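Local coordinates for extracellular solute-binding protein family 5 (Brucella melitensis, PDB 4ONY), which probably binds peptides or related solutes in the periplasm and hands them to an ABC transporter for import, at residues Lys238-Pro241 with Ser242-Gly245; Tyr585-Pro588 with Ala589-His592. All coordinates share one frame; numbering follows the deposited sequence.

Interaction 1 of 2, residues Lys238-Pro241 with Ser242-Gly245; sequences KDLP and SQRG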
loop_
_atom_site.group_PDB
_atom_site.type_symbol
_atom_site.label_atom_id
_atom_site.label_comp_id
_atom_site.label_asym_id
_atom_site.label_seq_id
_atom_site.Cartn_x
_atom_site.Cartn_y
_atom_site.Cartn_z
ATOM N N LYS A 238 -18.775 21.139 4.123
ATOM C CA LYS A 238 -19.130 20.674 5.471
ATOM C C LYS A 238 -20.427 19.859 5.496
ATOM O O LYS A 238 -20.576 19.035 6.346
ATOM C CB LYS A 238 -19.226 21.852 6.460
ATOM C CG LYS A 238 -20.438 22.687 6.212
ATOM C CD LYS A 238 -20.408 24.091 6.785
ATOM C CE LYS A 238 -19.343 24.306 7.846
ATOM N NZ LYS A 238 -19.671 25.640 8.420
ATOM N N ASP A 239 -21.368 20.101 4.599
ATOM C CA ASP A 239 -22.657 19.403 4.655
ATOM C C ASP A 239 -22.806 18.283 3.632
ATOM O O ASP A 239 -23.863 17.701 3.515
ATOM C CB ASP A 239 -23.815 20.388 4.442
ATOM C CG ASP A 239 -23.886 21.440 5.519
ATOM O OD1 ASP A 239 -23.704 21.131 6.700
ATOM O OD2 ASP A 239 -24.111 22.583 5.192
ATOM N N LEU A 240 -21.764 17.964 2.902
ATOM C CA LEU A 240 -21.870 16.843 2.000
ATOM C C LEU A 240 -21.996 15.508 2.769
ATOM O O LEU A 240 -21.272 15.268 3.747
ATOM C CB LEU A 240 -20.665 16.742 1.103
ATOM C CG LEU A 240 -20.302 17.957 0.263
ATOM C CD1 LEU A 240 -19.011 17.596 -0.447
ATOM C CD2 LEU A 240 -21.363 18.360 -0.712
ATOM N N PRO A 241 -22.873 14.619 2.269
ATOM C CA PRO A 241 -22.902 13.299 2.841
ATOM C C PRO A 241 -21.534 12.618 2.818
ATOM O O PRO A 241 -21.190 11.945 3.786
ATOM C CB PRO A 241 -23.937 12.586 1.992
ATOM C CG PRO A 241 -24.927 13.684 1.651
ATOM C CD PRO A 241 -24.030 14.862 1.376
ATOM N N SER A 242 -20.727 12.883 1.801
ATOM C CA SER A 242 -19.368 12.342 1.741
ATOM C C SER A 242 -18.369 12.993 2.731
ATOM O O SER A 242 -17.236 12.560 2.825
ATOM C CB SER A 242 -18.798 12.434 0.324
ATOM O OG SER A 242 -18.668 13.776 -0.104
ATOM N N GLN A 243 -18.790 14.018 3.461
ATOM C CA GLN A 243 -17.936 14.637 4.487
ATOM C C GLN A 243 -18.521 14.545 5.899
ATOM O O GLN A 243 -17.921 15.009 6.875
ATOM C CB GLN A 243 -17.660 16.084 4.120
ATOM C CG GLN A 243 -16.875 16.281 2.825
ATOM C CD GLN A 243 -15.387 16.001 3.006
ATOM O OE1 GLN A 243 -14.611 16.888 3.303
ATOM N NE2 GLN A 243 -15.013 14.739 2.911
ATOM N N ARG A 244 -19.683 13.934 6.017
ATOM C CA ARG A 244 -20.341 13.869 7.293
ATOM C C ARG A 244 -19.593 12.927 8.280
ATOM O O ARG A 244 -19.313 11.806 7.930
ATOM C CB ARG A 244 -21.771 13.425 7.108
ATOM C CG ARG A 244 -22.502 13.399 8.433
ATOM C CD ARG A 244 -23.960 13.717 8.276
ATOM N NE ARG A 244 -24.572 13.846 9.610
ATOM C CZ ARG A 244 -25.879 13.801 9.844
ATOM N NH1 ARG A 244 -26.738 13.605 8.839
ATOM N NH2 ARG A 244 -26.328 13.932 11.092
ATOM N N GLY A 245 -19.277 13.433 9.478
ATOM C CA GLY A 245 -18.411 12.760 10.479
ATOM C C GLY A 245 -16.898 12.736 10.219
ATOM O O GLY A 245 -16.154 12.011 10.898
HETATM O O HOH W 1 -18.597 17.648 8.137
HETATM O O HOH W 2 -19.221 10.581 5.362
#

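Interaction 2 of 2, residues Tyr585-Pro588 with Ala589-His592; sequences YQLP and AWWH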
loop_
_atom_site.group_PDB
_atom_site.type_symbol
_atom_site.label_atom_id
_atom_site.label_comp_id
_atom_site.label_asym_id
_atom_site.label_seq_id
_atom_site.Cartn_x
_atom_site.Cartn_y
_atom_site.Cartn_z
ATOM N N TYR A 585 -8.247 1.424 10.463
ATOM C CA TYR A 585 -8.649 2.631 11.189
ATOM C C TYR A 585 -8.513 3.842 10.259
ATOM O O TYR A 585 -7.622 3.878 9.415
ATOM C CB TYR A 585 -7.838 2.825 12.512
ATOM C CG TYR A 585 -6.343 3.105 12.250
ATOM C CD1 TYR A 585 -5.894 4.382 11.989
ATOM C CD2 TYR A 585 -5.437 2.065 12.230
ATOM C CE1 TYR A 585 -4.549 4.630 11.691
ATOM C CE2 TYR A 585 -4.095 2.269 11.956
ATOM C CZ TYR A 585 -3.655 3.554 11.663
ATOM O OH TYR A 585 -2.341 3.771 11.391
ATOM N N GLN A 586 -9.341 4.864 10.479
ATOM C CA GLN A 586 -9.329 6.065 9.658
ATOM C C GLN A 586 -9.302 7.315 10.550
ATOM O O GLN A 586 -10.323 7.739 11.073
ATOM C CB GLN A 586 -10.599 6.077 8.812
ATOM C CG GLN A 586 -10.728 4.938 7.858
ATOM C CD GLN A 586 -9.653 4.983 6.834
ATOM O OE1 GLN A 586 -9.437 6.014 6.210
ATOM N NE2 GLN A 586 -8.946 3.867 6.652
ATOM N N LEU A 587 -8.108 7.868 10.737
ATOM C CA LEU A 587 -7.913 9.016 11.601
ATOM C C LEU A 587 -8.827 10.185 11.302
ATOM O O LEU A 587 -9.239 10.893 12.236
ATOM C CB LEU A 587 -6.464 9.504 11.559
ATOM C CG LEU A 587 -5.413 8.534 12.071
ATOM C CD1 LEU A 587 -4.083 9.257 12.164
ATOM C CD2 LEU A 587 -5.815 7.978 13.451
ATOM N N PRO A 588 -9.137 10.447 9.999
ATOM C CA PRO A 588 -10.018 11.573 9.703
ATOM C C PRO A 588 -11.447 11.443 10.278
ATOM O O PRO A 588 -12.165 12.426 10.298
ATOM C CB PRO A 588 -10.077 11.589 8.168
ATOM C CG PRO A 588 -8.795 10.977 7.749
ATOM C CD PRO A 588 -8.504 9.914 8.782
ATOM N N ALA A 589 -11.853 10.235 10.684
ATOM C CA ALA A 589 -13.121 10.027 11.340
ATOM C C ALA A 589 -13.019 10.066 12.878
ATOM O O ALA A 589 -14.046 9.934 13.589
ATOM C CB ALA A 589 -13.678 8.703 10.890
ATOM N N TRP A 590 -11.809 10.246 13.419
ATOM C CA TRP A 590 -11.650 10.315 14.874
ATOM C C TRP A 590 -12.034 11.729 15.372
ATOM O O TRP A 590 -12.193 12.681 14.556
ATOM C CB TRP A 590 -10.203 9.938 15.279
ATOM C CG TRP A 590 -9.902 8.462 15.010
ATOM C CD1 TRP A 590 -10.526 7.663 14.113
ATOM C CD2 TRP A 590 -8.917 7.656 15.650
ATOM N NE1 TRP A 590 -9.982 6.404 14.133
ATOM C CE2 TRP A 590 -8.989 6.371 15.070
ATOM C CE3 TRP A 590 -7.964 7.893 16.641
ATOM C CZ2 TRP A 590 -8.177 5.327 15.474
ATOM C CZ3 TRP A 590 -7.124 6.862 17.024
ATOM C CH2 TRP A 590 -7.248 5.590 16.458
ATOM N N TRP A 591 -12.166 11.859 16.680
ATOM C CA TRP A 591 -12.578 13.124 17.312
ATOM C C TRP A 591 -11.997 13.267 18.709
ATOM O O TRP A 591 -11.342 12.353 19.253
ATOM C CB TRP A 591 -14.120 13.272 17.322
ATOM C CG TRP A 591 -14.869 12.297 18.183
ATOM C CD1 TRP A 591 -15.123 12.425 19.513
ATOM C CD2 TRP A 591 -15.443 11.054 17.792
ATOM N NE1 TRP A 591 -15.824 11.360 19.972
ATOM C CE2 TRP A 591 -16.037 10.489 18.937
ATOM C CE3 TRP A 591 -15.507 10.349 16.592
ATOM C CZ2 TRP A 591 -16.729 9.264 18.906
ATOM C CZ3 TRP A 591 -16.184 9.108 16.566
ATOM C CH2 TRP A 591 -16.775 8.591 17.711
ATOM N N HIS A 592 -12.194 14.447 19.271
ATOM C CA HIS A 592 -11.766 14.756 20.608
ATOM C C HIS A 592 -12.980 14.652 21.503
ATOM O O HIS A 592 -14.057 15.126 21.135
ATOM C CB HIS A 592 -11.191 16.163 20.632
ATOM C CG HIS A 592 -10.370 16.455 21.841
ATOM N ND1 HIS A 592 -10.904 16.552 23.108
ATOM C CD2 HIS A 592 -9.047 16.669 21.977
ATOM C CE1 HIS A 592 -9.948 16.846 23.970
ATOM N NE2 HIS A 592 -8.813 16.921 23.309
HETATM O O HOH W 3 -11.481 4.431 12.593
HETATM O O HOH W 4 -11.627 14.109 12.336
#

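Interaction 1 of 2, residues Lys238-Pro241 with Ser242-Gly245
Gln243 folds back beside Leu240, and the two side chains run next to each other in the same direction. At the root of the glutamine, CB lies 3.7 Å from Leu240 O, the carbonyl that also accepts the bond from Gln243 N (2.8 Å, N-H...O 156°). One carbon further, Gln243 CG meets the methyl Leu240 CD1 at 4.1 Å. The chain then bends sharply (chi2 -77°), which turns the amide back over its own backbone, where Gln243 NE2 donates to Ser242 O at 3.1 Å with the acceptor close to the amide plane. At the other branch of the tip, OE1 receives bonds from Tyr235 and Asn247, so both ends of the amide are gripped and its rotation is fixed. Beside this pair, Ser242 OG comes within 3.8 Å of Leu240 CB but hydrogen-bonds to Ser100 O. A weak bond from Arg244 N to Pro241 O, 3.3 Å long, carries the bend one residue further, and one water bridges Pro241 O and Arg244 O. With Pro241 and Ser242 at its corners, the first bend is a type I beta turn, overlapped by a second in the connection between the neighbouring antiparallel strands 226-231 and 251-257.

Interaction 2 of 2, residues Tyr585-Pro588 with Ala589-His592
Leu587 and Trp590 meet across a short 3-10 turn that leads into the strand 591-592, and their contact is a CH-pi interaction. The methyl CD2 of Leu587 sits 3.7 Å from the centroid of the six-membered ring of Trp590, only 7° off the ring normal, so it rests almost squarely on one face of the indole. Further along the benzo ring, Trp590 CZ2 touches Tyr585 CB at 3.9 Å. The five-membered ring leans instead on the backbone: Trp590 CD1 approaches Gln586 O to 3.0 Å, a tight contact made obliquely to the ring.

Two backbone bonds bring these groups together. Ala589 N donates to Gln586 O at 3.0 Å, and Trp590 N donates to Leu587 O at 2.9 Å; each closes a type I turn, and the two overlap as consecutive 3-10 turns. With CG of Trp590 opposite its carbonyl carbon (chi1 -68°), the indole is swung back over the turn rather than onward along the strand.

Outside this first shell, His576 meets the Trp590 ring with planes inclined by about 40°, and Val568 and Arg570 of strand 566-571 also touch the indole. Tyr585 packs on Phe302 and Ile276, while Leu587 reaches Ile274, so the turn packs against strands 274-277 and 566-571. Trp591 pairs through its backbone with Glu575, forming the small antiparallel ladder that follows the turn.

Water fixes the polar edge of the indole as well. Lying in the ring plane, one molecule accepts from Trp590 NE1 at 2.9 Å and from Gln586 N at 3.0 Å, tying the tryptophan back to the start of the turn.

How the interactions relate
Following the chain from the N terminus, interaction 1 comes first, in the loop between strands 226-231 and 251-257 of the four-stranded mixed sheet. More than 300 residues later, interaction 2 bends the chain between strands 574-575 and 591-592, close to the C terminus. Each closes a local turn, and the two follow in series, neither nesting nor crossing. In space, however, their centres lie about 14 Å apart and they touch, Gly245 O packing against Ala589 CB at 4.1 Å. Asn248 joins them directly, its ND2 bonding both Gly245 O and Trp590 O. The segment 37-42 also borders both, through Arg244 and Trp591, so the C-terminal end is tied to the sheet's connecting loop.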